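Local coordinates for DUF211 domain-containing protein (Archaeoglobus fulgidus DSM 4304, PDB 3BPD) that is of unknown function but binds magnesium ions and assembles as a heptamer, at residues R7-D12 and N58-E63; D12-H17 and G73-S78; L26-L31 and G67-M72; V37-S42 and I51-L56. The protein carries 1 engineered substitution. One frame throughout, in Å; residues are numbered along the deposited sequence.

Contact 1 (R7-D12 and N58-E63); sequences RRLVLD and NNLDYE. With MG (magnesium ion), chain Y.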
loop_
_atom_site.group_PDB
_atom_site.type_symbol
_atom_site.label_atom_id
_atom_site.label_comp_id
_atom_site.label_asym_id
_atom_site.label_seq_id
_atom_site.Cartn_x
_atom_site.Cartn_y
_atom_site.Cartn_z
ATOM N N ARG F 7 -19.812 -0.780 -15.510
ATOM C CA ARG F 7 -18.624 0.037 -15.607
ATOM C C ARG F 7 -17.343 -0.778 -15.662
ATOM O O ARG F 7 -16.359 -0.363 -16.285
ATOM C CB ARG F 7 -18.621 1.026 -14.443
ATOM C CG ARG F 7 -19.753 2.064 -14.567
ATOM C CD ARG F 7 -19.318 3.291 -15.368
ATOM N NE ARG F 7 -18.799 4.324 -14.473
ATOM C CZ ARG F 7 -17.739 5.084 -14.732
ATOM N NH1 ARG F 7 -17.072 4.929 -15.867
ATOM N NH2 ARG F 7 -17.338 5.994 -13.846
ATOM N N ARG F 8 -17.359 -1.949 -15.035
ATOM C CA ARG F 8 -16.186 -2.813 -15.031
ATOM C C ARG F 8 -16.541 -4.297 -14.844
ATOM O O ARG F 8 -17.420 -4.659 -14.056
ATOM C CB ARG F 8 -15.209 -2.358 -13.938
ATOM C CG ARG F 8 -13.790 -2.889 -14.112
ATOM C CD ARG F 8 -12.875 -2.388 -13.010
ATOM N NE ARG F 8 -13.219 -2.980 -11.724
ATOM C CZ ARG F 8 -12.766 -2.546 -10.553
ATOM N NH1 ARG F 8 -11.942 -1.511 -10.501
ATOM N NH2 ARG F 8 -13.153 -3.138 -9.433
ATOM N N LEU F 9 -15.849 -5.152 -15.584
ATOM C CA LEU F 9 -16.076 -6.588 -15.508
ATOM C C LEU F 9 -14.745 -7.340 -15.412
ATOM O O LEU F 9 -13.754 -6.974 -16.049
ATOM C CB LEU F 9 -16.829 -7.079 -16.757
ATOM C CG LEU F 9 -18.238 -6.546 -17.005
ATOM C CD1 LEU F 9 -18.691 -6.822 -18.433
ATOM C CD2 LEU F 9 -19.172 -7.193 -16.007
ATOM N N VAL F 10 -14.705 -8.376 -14.588
ATOM C CA VAL F 10 -13.506 -9.190 -14.513
ATOM C C VAL F 10 -14.030 -10.550 -14.933
ATOM O O VAL F 10 -14.788 -11.189 -14.216
ATOM C CB VAL F 10 -12.893 -9.239 -13.089
ATOM C CG1 VAL F 10 -11.772 -10.279 -13.053
ATOM C CG2 VAL F 10 -12.347 -7.856 -12.703
ATOM N N LEU F 11 -13.654 -10.964 -16.128
ATOM C CA LEU F 11 -14.117 -12.228 -16.650
ATOM C C LEU F 11 -13.082 -13.341 -16.628
ATOM O O LEU F 11 -11.942 -13.154 -17.037
ATOM C CB LEU F 11 -14.617 -12.023 -18.078
ATOM C CG LEU F 11 -15.663 -10.915 -18.210
ATOM C CD1 LEU F 11 -16.228 -10.911 -19.610
ATOM C CD2 LEU F 11 -16.772 -11.133 -17.191
ATOM N N ASP F 12 -13.477 -14.499 -16.120
ATOM C CA ASP F 12 -12.590 -15.648 -16.109
ATOM C C ASP F 12 -12.874 -16.352 -17.427
ATOM O O ASP F 12 -13.975 -16.870 -17.633
ATOM C CB ASP F 12 -12.924 -16.593 -14.964
ATOM C CG ASP F 12 -12.206 -17.913 -15.090
ATOM O OD1 ASP F 12 -12.579 -18.860 -14.370
ATOM O OD2 ASP F 12 -11.261 -18.004 -15.914
ATOM N N ASN F 58 -17.875 2.749 -19.883
ATOM C CA ASN F 58 -19.156 3.297 -19.434
ATOM C C ASN F 58 -20.351 2.607 -20.057
ATOM O O ASN F 58 -20.363 2.329 -21.251
ATOM C CB ASN F 58 -19.265 4.774 -19.752
ATOM C CG ASN F 58 -20.503 5.388 -19.152
ATOM O OD1 ASN F 58 -20.918 6.481 -19.532
ATOM N ND2 ASN F 58 -21.102 4.685 -18.197
ATOM N N ASN F 59 -21.360 2.324 -19.245
ATOM C CA ASN F 59 -22.570 1.691 -19.744
ATOM C C ASN F 59 -22.247 0.549 -20.716
ATOM O O ASN F 59 -22.800 0.473 -21.812
ATOM C CB ASN F 59 -23.424 2.759 -20.436
ATOM C CG ASN F 59 -24.872 2.347 -20.575
ATOM O OD1 ASN F 59 -25.509 1.960 -19.599
ATOM N ND2 ASN F 59 -25.404 2.438 -21.792
ATOM N N LEU F 60 -21.352 -0.342 -20.301
ATOM C CA LEU F 60 -20.939 -1.469 -21.131
ATOM C C LEU F 60 -22.077 -2.416 -21.464
ATOM O O LEU F 60 -22.974 -2.628 -20.658
ATOM C CB LEU F 60 -19.842 -2.277 -20.433
ATOM C CG LEU F 60 -18.536 -1.643 -19.957
ATOM C CD1 LEU F 60 -17.683 -2.755 -19.374
ATOM C CD2 LEU F 60 -17.789 -0.954 -21.096
ATOM N N ASP F 61 -22.019 -3.000 -22.655
ATOM C CA ASP F 61 -23.019 -3.962 -23.112
ATOM C C ASP F 61 -22.452 -5.385 -22.958
ATOM O O ASP F 61 -21.695 -5.860 -23.803
ATOM C CB ASP F 61 -23.368 -3.669 -24.579
ATOM C CG ASP F 61 -24.275 -4.718 -25.195
ATOM O OD1 ASP F 61 -24.850 -4.429 -26.267
ATOM O OD2 ASP F 61 -24.409 -5.827 -24.629
ATOM N N TYR F 62 -22.830 -6.063 -21.881
ATOM C CA TYR F 62 -22.336 -7.409 -21.626
ATOM C C TYR F 62 -22.459 -8.375 -22.802
ATOM O O TYR F 62 -21.486 -9.038 -23.166
ATOM C CB TYR F 62 -23.022 -8.023 -20.400
ATOM C CG TYR F 62 -22.452 -9.376 -20.059
ATOM C CD1 TYR F 62 -21.123 -9.516 -19.643
ATOM C CD2 TYR F 62 -23.221 -10.523 -20.193
ATOM C CE1 TYR F 62 -20.580 -10.772 -19.373
ATOM C CE2 TYR F 62 -22.695 -11.781 -19.929
ATOM C CZ TYR F 62 -21.377 -11.902 -19.519
ATOM O OH TYR F 62 -20.878 -13.163 -19.265
ATOM N N GLU F 63 -23.644 -8.476 -23.390
ATOM C CA GLU F 63 -23.826 -9.379 -24.522
ATOM C C GLU F 63 -22.792 -9.083 -25.613
ATOM O O GLU F 63 -22.117 -9.986 -26.107
ATOM C CB GLU F 63 -25.247 -9.248 -25.092
ATOM C CG GLU F 63 -26.383 -9.670 -24.131
ATOM C CD GLU F 63 -26.330 -11.147 -23.690
ATOM O OE1 GLU F 63 -26.241 -12.043 -24.563
ATOM O OE2 GLU F 63 -26.395 -11.399 -22.462
HETATM MG MG MG Y . -13.889 -18.797 -12.569
#
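Leu-9 drives its CD1 methyl into the edge of the Tyr-62 ring, lying near the ring plane 3.8 Å from Tyr-62 CD1, and the two side chains cross at about a right angle. The phenol ring reaches strand 7-12 because CG stands opposite the backbone N of Tyr-62 (chi1 -176°). Leu-11 CD1 approaches the same ring obliquely, 4.4 Å from Tyr-62 CE1. Two residues before Tyr-62, Leu-60 places its CD1 4.3 Å from Leu-9 CD1 and 4.1 Å from Arg-7 O, a fitting post for a branched apolar residue. The second helix of a ferredoxin-like alpha+beta fold thus begins against its first strand, and Asp-61 caps it by accepting a hydrogen bond from Gln-64 N. Arg-7 lays its CD 4.1 Å from Asn-58 CA, while its guanidinium binds Gly-57 O and Lys-86 O. Beyond, Ile-22 of a second subunit packs on both Leu-9 and Tyr-62, and Asp-12 OD1 binds magnesium at 2.2 Å.

Contact 2 (D12-H17 and G73-S78); sequences DVLKPH and GGVIHS. With MG (magnesium ion), chain Y.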
loop_
_atom_site.group_PDB
_atom_site.type_symbol
_atom_site.label_atom_id
_atom_site.label_comp_id
_atom_site.label_asym_id
_atom_site.label_seq_id
_atom_site.Cartn_x
_atom_site.Cartn_y
_atom_site.Cartn_z
ATOM N N ASP F 12 -13.477 -14.499 -16.120
ATOM C CA ASP F 12 -12.590 -15.648 -16.109
ATOM C C ASP F 12 -12.874 -16.352 -17.427
ATOM O O ASP F 12 -13.975 -16.870 -17.633
ATOM C CB ASP F 12 -12.924 -16.593 -14.964
ATOM C CG ASP F 12 -12.206 -17.913 -15.090
ATOM O OD1 ASP F 12 -12.579 -18.860 -14.370
ATOM O OD2 ASP F 12 -11.261 -18.004 -15.914
ATOM N N VAL F 13 -11.888 -16.375 -18.313
ATOM C CA VAL F 13 -12.074 -16.996 -19.614
ATOM C C VAL F 13 -11.093 -18.110 -19.969
ATOM O O VAL F 13 -9.898 -18.019 -19.693
ATOM C CB VAL F 13 -12.029 -15.922 -20.725
ATOM C CG1 VAL F 13 -12.008 -16.571 -22.092
ATOM C CG2 VAL F 13 -13.235 -15.009 -20.602
ATOM N N LEU F 14 -11.626 -19.174 -20.568
ATOM C CA LEU F 14 -10.820 -20.299 -21.028
ATOM C C LEU F 14 -10.878 -20.211 -22.552
ATOM O O LEU F 14 -11.926 -19.908 -23.119
ATOM C CB LEU F 14 -11.410 -21.631 -20.565
ATOM C CG LEU F 14 -10.725 -22.875 -21.152
ATOM C CD1 LEU F 14 -9.425 -23.157 -20.398
ATOM C CD2 LEU F 14 -11.658 -24.068 -21.059
ATOM N N LYS F 15 -9.761 -20.473 -23.218
ATOM C CA LYS F 15 -9.729 -20.380 -24.675
ATOM C C LYS F 15 -8.612 -21.203 -25.299
ATOM O O LYS F 15 -7.609 -21.491 -24.658
ATOM C CB LYS F 15 -9.515 -18.925 -25.091
ATOM C CG LYS F 15 -8.071 -18.456 -24.882
ATOM C CD LYS F 15 -7.853 -17.059 -25.429
ATOM C CE LYS F 15 -6.378 -16.762 -25.619
ATOM N NZ LYS F 15 -5.757 -17.633 -26.655
ATOM N N PRO F 16 -8.768 -21.591 -26.569
ATOM C CA PRO F 16 -7.681 -22.368 -27.162
ATOM C C PRO F 16 -6.531 -21.375 -27.344
ATOM O O PRO F 16 -6.731 -20.171 -27.189
ATOM C CB PRO F 16 -8.280 -22.844 -28.477
ATOM C CG PRO F 16 -9.160 -21.690 -28.865
ATOM C CD PRO F 16 -9.820 -21.293 -27.558
ATOM N N HIS F 17 -5.339 -21.861 -27.669
ATOM C CA HIS F 17 -4.188 -20.976 -27.820
ATOM C C HIS F 17 -4.349 -19.846 -28.834
ATOM O O HIS F 17 -3.781 -18.772 -28.661
ATOM C CB HIS F 17 -2.945 -21.789 -28.166
ATOM C CG HIS F 17 -2.527 -22.737 -27.089
ATOM N ND1 HIS F 17 -1.452 -23.590 -27.224
ATOM C CD2 HIS F 17 -3.044 -22.978 -25.863
ATOM C CE1 HIS F 17 -1.326 -24.315 -26.128
ATOM N NE2 HIS F 17 -2.280 -23.964 -25.285
ATOM N N GLY F 73 -13.420 -17.390 -30.051
ATOM C CA GLY F 73 -13.103 -18.742 -29.636
ATOM C C GLY F 73 -13.045 -18.947 -28.136
ATOM O O GLY F 73 -12.886 -20.070 -27.668
ATOM N N GLY F 74 -13.184 -17.877 -27.369
ATOM C CA GLY F 74 -13.116 -18.028 -25.932
ATOM C C GLY F 74 -14.457 -18.316 -25.300
ATOM O O GLY F 74 -15.510 -18.114 -25.908
ATOM N N VAL F 75 -14.411 -18.801 -24.067
ATOM C CA VAL F 75 -15.615 -19.092 -23.317
ATOM C C VAL F 75 -15.475 -18.454 -21.934
ATOM O O VAL F 75 -14.409 -18.494 -21.333
ATOM C CB VAL F 75 -15.842 -20.625 -23.186
ATOM C CG1 VAL F 75 -14.684 -21.271 -22.446
ATOM C CG2 VAL F 75 -17.152 -20.895 -22.462
ATOM N N ILE F 76 -16.555 -17.843 -21.460
ATOM C CA ILE F 76 -16.601 -17.192 -20.155
ATOM C C ILE F 76 -17.009 -18.217 -19.098
ATOM O O ILE F 76 -18.165 -18.621 -19.038
ATOM C CB ILE F 76 -17.645 -16.051 -20.137
ATOM C CG1 ILE F 76 -17.277 -14.982 -21.169
ATOM C CG2 ILE F 76 -17.737 -15.454 -18.752
ATOM C CD1 ILE F 76 -18.292 -13.878 -21.287
ATOM N N HIS F 77 -16.063 -18.640 -18.270
ATOM C CA HIS F 77 -16.359 -19.606 -17.232
ATOM C C HIS F 77 -17.069 -18.961 -16.071
ATOM O O HIS F 77 -17.888 -19.584 -15.410
ATOM C CB HIS F 77 -15.076 -20.255 -16.751
ATOM C CG HIS F 77 -14.615 -21.369 -17.628
ATOM N ND1 HIS F 77 -13.408 -22.010 -17.450
ATOM C CD2 HIS F 77 -15.206 -21.964 -18.692
ATOM C CE1 HIS F 77 -13.276 -22.950 -18.367
ATOM N NE2 HIS F 77 -14.352 -22.942 -19.133
ATOM N N SER F 78 -16.750 -17.705 -15.818
ATOM C CA SER F 78 -17.383 -17.003 -14.720
ATOM C C SER F 78 -17.083 -15.505 -14.710
ATOM O O SER F 78 -16.029 -15.062 -15.171
ATOM C CB SER F 78 -16.933 -17.615 -13.399
ATOM O OG SER F 78 -15.572 -17.331 -13.187
HETATM MG MG MG Y . -13.889 -18.797 -12.569
#
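A magnesium site sits on a classic beta bulge where the antiparallel strands 12-16 and 75-78 pair: Asp-12 OD1 binds the ion at 2.2 Å and Ser-78 OG at 2.3 Å. At the bulge, His-77 and Ser-78 both face Asp-12. Asp-12 O receives a bond from His-77 N at 2.8 Å and a weak one from Ser-78 N, while Asp-12 N gives a nearly straight bond (169°) to Ser-78 O. Farther along, Leu-14 and Val-75 form a reciprocal hydrogen-bonded pair. On the helix-covered face, Val-13 CG2 meets Ile-76 CG1 at 4.1 Å, and Val-13 also touches Ile-69 of helix 62-71; replacing Val-13 by an alanine would probably leave Ile-76 and Ile-69 without these methyl contacts and open a gap beneath the helix. Pro-16 CD rests 3.3 Å from Gly-73 O, beside a Schellman turn in which Gly-73 adopts a positive phi (103°). Ser-78 OG, placed between its own N and carbonyl carbon (chi1 69°), is also hydrogen-bonded to Asp-80 OD1. Magnesium favours hard oxygen ligands, so a carboxylate and a hydroxyl suit it, and the Asp-80 carboxylate probably makes the hydroxyl a stronger ligand.

Contact 3 (L26-L31 and G67-M72); sequences LKLSEL and GVIEDM. Engineered in segment 67-72: Met-72 (natural residue Leu).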
loop_
_atom_site.group_PDB
_atom_site.type_symbol
_atom_site.label_atom_id
_atom_site.label_comp_id
_atom_site.label_asym_id
_atom_site.label_seq_id
_atom_site.Cartn_x
_atom_site.Cartn_y
_atom_site.Cartn_z
ATOM N N LEU F 26 -7.014 -6.219 -28.289
ATOM C CA LEU F 26 -7.300 -5.246 -29.339
ATOM C C LEU F 26 -8.782 -5.184 -29.700
ATOM O O LEU F 26 -9.399 -4.121 -29.635
ATOM C CB LEU F 26 -6.482 -5.558 -30.590
ATOM C CG LEU F 26 -4.974 -5.353 -30.431
ATOM C CD1 LEU F 26 -4.250 -6.040 -31.572
ATOM C CD2 LEU F 26 -4.634 -3.855 -30.377
ATOM N N LYS F 27 -9.356 -6.328 -30.065
ATOM C CA LYS F 27 -10.756 -6.371 -30.454
ATOM C C LYS F 27 -11.707 -5.846 -29.392
ATOM O O LYS F 27 -12.642 -5.103 -29.708
ATOM C CB LYS F 27 -11.152 -7.790 -30.858
ATOM C CG LYS F 27 -10.413 -8.286 -32.089
ATOM C CD LYS F 27 -10.451 -7.236 -33.195
ATOM C CE LYS F 27 -9.485 -7.563 -34.314
ATOM N NZ LYS F 27 -9.390 -6.451 -35.299
ATOM N N LEU F 28 -11.478 -6.222 -28.138
ATOM C CA LEU F 28 -12.343 -5.757 -27.056
ATOM C C LEU F 28 -12.179 -4.277 -26.817
ATOM O O LEU F 28 -13.152 -3.582 -26.522
ATOM C CB LEU F 28 -12.046 -6.511 -25.763
ATOM C CG LEU F 28 -12.734 -7.873 -25.687
ATOM C CD1 LEU F 28 -12.168 -8.693 -24.552
ATOM C CD2 LEU F 28 -14.227 -7.662 -25.508
ATOM N N SER F 29 -10.948 -3.795 -26.957
ATOM C CA SER F 29 -10.654 -2.383 -26.735
ATOM C C SER F 29 -11.254 -1.501 -27.814
ATOM O O SER F 29 -11.459 -0.309 -27.606
ATOM C CB SER F 29 -9.144 -2.140 -26.697
ATOM O OG SER F 29 -8.586 -2.241 -27.990
ATOM N N GLU F 30 -11.532 -2.089 -28.973
ATOM C CA GLU F 30 -12.092 -1.326 -30.080
ATOM C C GLU F 30 -13.608 -1.151 -29.973
ATOM O O GLU F 30 -14.204 -0.375 -30.728
ATOM C CB GLU F 30 -11.698 -1.981 -31.401
ATOM C CG GLU F 30 -10.198 -1.918 -31.679
ATOM C CD GLU F 30 -9.766 -2.837 -32.811
ATOM O OE1 GLU F 30 -8.569 -2.843 -33.162
ATOM O OE2 GLU F 30 -10.621 -3.563 -33.354
ATOM N N LEU F 31 -14.222 -1.864 -29.030
ATOM C CA LEU F 31 -15.657 -1.749 -28.793
ATOM C C LEU F 31 -15.950 -0.323 -28.315
ATOM O O LEU F 31 -15.110 0.327 -27.675
ATOM C CB LEU F 31 -16.106 -2.747 -27.724
ATOM C CG LEU F 31 -16.368 -4.194 -28.125
ATOM C CD1 LEU F 31 -16.492 -5.064 -26.880
ATOM C CD2 LEU F 31 -17.641 -4.251 -28.951
ATOM N N GLY F 67 -20.095 -11.436 -26.929
ATOM C CA GLY F 67 -20.080 -11.751 -28.336
ATOM C C GLY F 67 -18.662 -11.797 -28.848
ATOM O O GLY F 67 -18.257 -12.796 -29.436
ATOM N N VAL F 68 -17.905 -10.727 -28.606
ATOM C CA VAL F 68 -16.529 -10.641 -29.071
ATOM C C VAL F 68 -15.707 -11.803 -28.565
ATOM O O VAL F 68 -15.066 -12.494 -29.353
ATOM C CB VAL F 68 -15.854 -9.330 -28.624
ATOM C CG1 VAL F 68 -14.465 -9.234 -29.223
ATOM C CG2 VAL F 68 -16.691 -8.145 -29.050
ATOM N N ILE F 69 -15.727 -12.019 -27.253
ATOM C CA ILE F 69 -14.972 -13.111 -26.646
ATOM C C ILE F 69 -15.319 -14.472 -27.266
ATOM O O ILE F 69 -14.428 -15.266 -27.584
ATOM C CB ILE F 69 -15.221 -13.161 -25.103
ATOM C CG1 ILE F 69 -14.624 -11.921 -24.446
ATOM C CG2 ILE F 69 -14.621 -14.437 -24.486
ATOM C CD1 ILE F 69 -14.826 -11.877 -22.953
ATOM N N GLU F 70 -16.611 -14.733 -27.438
ATOM C CA GLU F 70 -17.060 -15.994 -28.010
ATOM C C GLU F 70 -16.850 -16.117 -29.512
ATOM O O GLU F 70 -16.727 -17.227 -30.028
ATOM C CB GLU F 70 -18.526 -16.223 -27.691
ATOM C CG GLU F 70 -18.799 -16.429 -26.228
ATOM C CD GLU F 70 -20.262 -16.716 -25.955
ATOM O OE1 GLU F 70 -21.124 -15.973 -26.484
ATOM O OE2 GLU F 70 -20.548 -17.679 -25.211
ATOM N N ASP F 71 -16.832 -14.990 -30.217
ATOM C CA ASP F 71 -16.609 -15.008 -31.659
ATOM C C ASP F 71 -15.157 -15.386 -31.877
ATOM O O ASP F 71 -14.807 -16.030 -32.869
ATOM C CB ASP F 71 -16.840 -13.626 -32.279
ATOM C CG ASP F 71 -18.307 -13.318 -32.511
ATOM O OD1 ASP F 71 -19.126 -14.278 -32.532
ATOM O OD2 ASP F 71 -18.632 -12.113 -32.688
HETATM N N MSE F 72 -14.333 -14.972 -30.918
HETATM C CA MSE F 72 -12.891 -15.181 -30.915
HETATM C C MSE F 72 -12.464 -16.582 -30.495
HETATM O O MSE F 72 -11.282 -16.920 -30.552
HETATM C CB MSE F 72 -12.244 -14.159 -29.980
HETATM C CG MSE F 72 -11.072 -13.409 -30.574
HETATM SE SE MSE F 72 -11.564 -12.495 -32.200
HETATM C CE MSE F 72 -9.871 -11.768 -32.726
#
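Leu-28 and Val-68 mark the closest backbone approach of segments 26-31 and 67-72, their CA atoms 6.7 Å apart, with no hydrogen bond between the two segments. Val-68 carries much of the packing, since each of its methyls finds a different part of helix 21-29 and its end. With CG1 opposite the backbone N (chi1 -175°), that methyl lies 4.0 Å from Lys-27 CB, while CG2 meets Leu-31 CD1 at 3.8 Å, the two side chains sliding past each other in opposite directions. Leu-28 straddles two residues: its CD2 rests 3.9 Å from Val-68 CB, and its CD1 lies 4.1 Å from Ile-69 CG1. Trimming Leu-28 to an alanine would probably open a gap between the helices, taking one apolar neighbour from each of Val-68 and Ile-69. Toward solvent, the engineered selenomethionine Met-72 brings its CE within 3.6 Å of Lys-27 CG, crossing that chain at about a right angle. The lysine thus spends its methylene stem on the packing and carries NZ of Lys-27 away, to a long salt bridge with Glu-30 OE2 at 3.7 Å. These are the two helices that lie side by side on one face of the ferredoxin-like sheet. Compact, beta-branched Val-68 suits their close approach, and, without polar bonds between these segments, shape and the burial of hydrocarbon are what join them.

Contact 4 (V37-S42 and I51-L56); sequences VNIHLS and IKITIL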
loop_
_atom_site.group_PDB
_atom_site.type_symbol
_atom_site.label_atom_id
_atom_site.label_comp_id
_atom_site.label_asym_id
_atom_site.label_seq_id
_atom_site.Cartn_x
_atom_site.Cartn_y
_atom_site.Cartn_z
ATOM N N VAL F 37 -8.727 -2.240 -21.698
ATOM C CA VAL F 37 -8.817 -3.671 -21.459
ATOM C C VAL F 37 -7.516 -4.254 -20.936
ATOM O O VAL F 37 -6.434 -3.926 -21.410
ATOM C CB VAL F 37 -9.178 -4.430 -22.747
ATOM C CG1 VAL F 37 -9.253 -5.920 -22.469
ATOM C CG2 VAL F 37 -10.497 -3.932 -23.287
ATOM N N ASN F 38 -7.632 -5.119 -19.943
ATOM C CA ASN F 38 -6.465 -5.775 -19.396
ATOM C C ASN F 38 -6.680 -7.274 -19.434
ATOM O O ASN F 38 -7.667 -7.803 -18.912
ATOM C CB ASN F 38 -6.200 -5.350 -17.959
ATOM C CG ASN F 38 -5.049 -6.124 -17.334
ATOM O OD1 ASN F 38 -5.099 -7.349 -17.222
ATOM N ND2 ASN F 38 -4.003 -5.412 -16.934
ATOM N N ILE F 39 -5.763 -7.965 -20.080
ATOM C CA ILE F 39 -5.873 -9.402 -20.137
ATOM C C ILE F 39 -4.688 -10.019 -19.414
ATOM O O ILE F 39 -3.529 -9.834 -19.789
ATOM C CB ILE F 39 -5.970 -9.901 -21.583
ATOM C CG1 ILE F 39 -7.259 -9.372 -22.209
ATOM C CG2 ILE F 39 -6.011 -11.409 -21.599
ATOM C CD1 ILE F 39 -7.555 -9.925 -23.564
ATOM N N HIS F 40 -4.995 -10.723 -18.334
ATOM C CA HIS F 40 -3.973 -11.375 -17.542
ATOM C C HIS F 40 -3.957 -12.878 -17.810
ATOM O O HIS F 40 -5.006 -13.532 -17.806
ATOM C CB HIS F 40 -4.231 -11.130 -16.067
ATOM C CG HIS F 40 -3.288 -11.863 -15.171
ATOM N ND1 HIS F 40 -1.977 -11.476 -14.998
ATOM C CD2 HIS F 40 -3.451 -12.990 -14.438
ATOM C CE1 HIS F 40 -1.371 -12.333 -14.195
ATOM N NE2 HIS F 40 -2.244 -13.260 -13.843
ATOM N N LEU F 41 -2.766 -13.415 -18.054
ATOM C CA LEU F 41 -2.604 -14.840 -18.314
ATOM C C LEU F 41 -2.495 -15.596 -16.990
ATOM O O LEU F 41 -1.553 -15.402 -16.217
ATOM C CB LEU F 41 -1.354 -15.085 -19.159
ATOM C CG LEU F 41 -0.964 -16.549 -19.376
ATOM C CD1 LEU F 41 -2.088 -17.287 -20.070
ATOM C CD2 LEU F 41 0.309 -16.624 -20.199
ATOM N N SER F 42 -3.467 -16.464 -16.737
ATOM C CA SER F 42 -3.497 -17.240 -15.502
ATOM C C SER F 42 -2.718 -18.534 -15.619
ATOM O O SER F 42 -2.013 -18.916 -14.699
ATOM C CB SER F 42 -4.940 -17.552 -15.117
ATOM O OG SER F 42 -5.692 -16.358 -14.952
ATOM N N ILE F 51 -7.343 -17.200 -18.792
ATOM C CA ILE F 51 -6.980 -15.794 -18.711
ATOM C C ILE F 51 -8.022 -14.971 -17.951
ATOM O O ILE F 51 -9.210 -15.300 -17.962
ATOM C CB ILE F 51 -6.806 -15.202 -20.143
ATOM C CG1 ILE F 51 -8.132 -15.278 -20.912
ATOM C CG2 ILE F 51 -5.740 -15.977 -20.905
ATOM C CD1 ILE F 51 -8.063 -14.720 -22.337
ATOM N N LYS F 52 -7.567 -13.909 -17.282
ATOM C CA LYS F 52 -8.455 -13.001 -16.548
ATOM C C LYS F 52 -8.598 -11.709 -17.372
ATOM O O LYS F 52 -7.601 -11.050 -17.671
ATOM C CB LYS F 52 -7.869 -12.667 -15.167
ATOM C CG LYS F 52 -8.754 -13.068 -14.006
ATOM C CD LYS F 52 -8.759 -14.582 -13.813
ATOM C CE LYS F 52 -9.662 -15.015 -12.672
ATOM N NZ LYS F 52 -9.300 -16.388 -12.222
ATOM N N ILE F 53 -9.828 -11.357 -17.745
ATOM C CA ILE F 53 -10.074 -10.148 -18.535
ATOM C C ILE F 53 -10.746 -9.049 -17.713
ATOM O O ILE F 53 -11.794 -9.264 -17.110
ATOM C CB ILE F 53 -10.978 -10.430 -19.759
ATOM C CG1 ILE F 53 -10.299 -11.420 -20.719
ATOM C CG2 ILE F 53 -11.277 -9.128 -20.487
ATOM C CD1 ILE F 53 -11.178 -11.867 -21.910
ATOM N N THR F 54 -10.127 -7.875 -17.684
ATOM C CA THR F 54 -10.674 -6.745 -16.956
ATOM C C THR F 54 -11.027 -5.691 -17.997
ATOM O O THR F 54 -10.161 -5.229 -18.747
ATOM C CB THR F 54 -9.642 -6.149 -15.964
ATOM O OG1 THR F 54 -9.264 -7.144 -15.016
ATOM C CG2 THR F 54 -10.231 -4.960 -15.211
ATOM N N ILE F 55 -12.306 -5.332 -18.045
ATOM C CA ILE F 55 -12.807 -4.337 -18.979
ATOM C C ILE F 55 -13.347 -3.125 -18.239
ATOM O O ILE F 55 -14.197 -3.243 -17.351
ATOM C CB ILE F 55 -13.934 -4.902 -19.837
ATOM C CG1 ILE F 55 -13.481 -6.197 -20.488
ATOM C CG2 ILE F 55 -14.314 -3.910 -20.916
ATOM C CD1 ILE F 55 -14.555 -6.854 -21.292
ATOM N N LEU F 56 -12.833 -1.960 -18.618
ATOM C CA LEU F 56 -13.243 -0.696 -18.026
ATOM C C LEU F 56 -13.980 0.126 -19.085
ATOM O O LEU F 56 -13.675 0.033 -20.272
ATOM C CB LEU F 56 -12.013 0.080 -17.536
ATOM C CG LEU F 56 -12.323 1.411 -16.844
ATOM C CD1 LEU F 56 -13.188 1.119 -15.627
ATOM C CD2 LEU F 56 -11.052 2.148 -16.452
#
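Ile-39 and Ile-53 share a first torsion, chi1 -64° and -62°, that sets CG1 opposite the carbonyl carbon; they therefore lie side by side, pointing the same way, with their CG1 atoms 4.0 Å apart. Ile-51 turns differently: its CG1 stands between N and the carbonyl carbon (chi1 62°), which carries CD1 to 4.0 Å from Ile-39 CG2 and leaves CG2 for Leu-41 CD1. Beta-branched residues suit these strands, and this face is covered by helices 21-29 and 62-71. The opposite face is polar: Lys-52 CB lies at the edge of the His-40 ring, and Asn-38 CB meets Thr-54 CB at 4.1 Å. Asn-38 ND2 is hydrogen-bonded to Glu-81 and Val-89 of a neighbouring subunit. Two reciprocal pairs zip the backbones together: Asn-38 N to Thr-54 O and Thr-54 N to Asn-38 O, both 2.8 Å, then His-40 with Lys-52. This is the beta hairpin of strands 34-44 and 48-57 in a ferredoxin-like fold, whose outermost strand 34-44 pairs with a strand of that same neighbouring subunit, continuing the sheet across the interface.

In the fold
Contacts 1 and 4 are largely buried, whereas contacts 2 and 3 reach the surface. Contacts 2 and 4 are strand pairings of one antiparallel sheet, held by backbone hydrogen bonds; strand 6-16, shared by contacts 1 and 2, lies between strands 75-85 and 48-57 and bonds to contact 4 through Leu-11 N and Ile-53 O. Contacts 1 and 3 both use helix 62-71 and depend on apolar side chains: one sets the helix start on the sheet, the other joins its later turns to helix 21-29. All four converge on the layer between helices and sheet, where Ile-69 touches Leu-11, Val-13 and Ile-53. Metal chemistry belongs to the opposite face, at Asp-12, common to contacts 1 and 2.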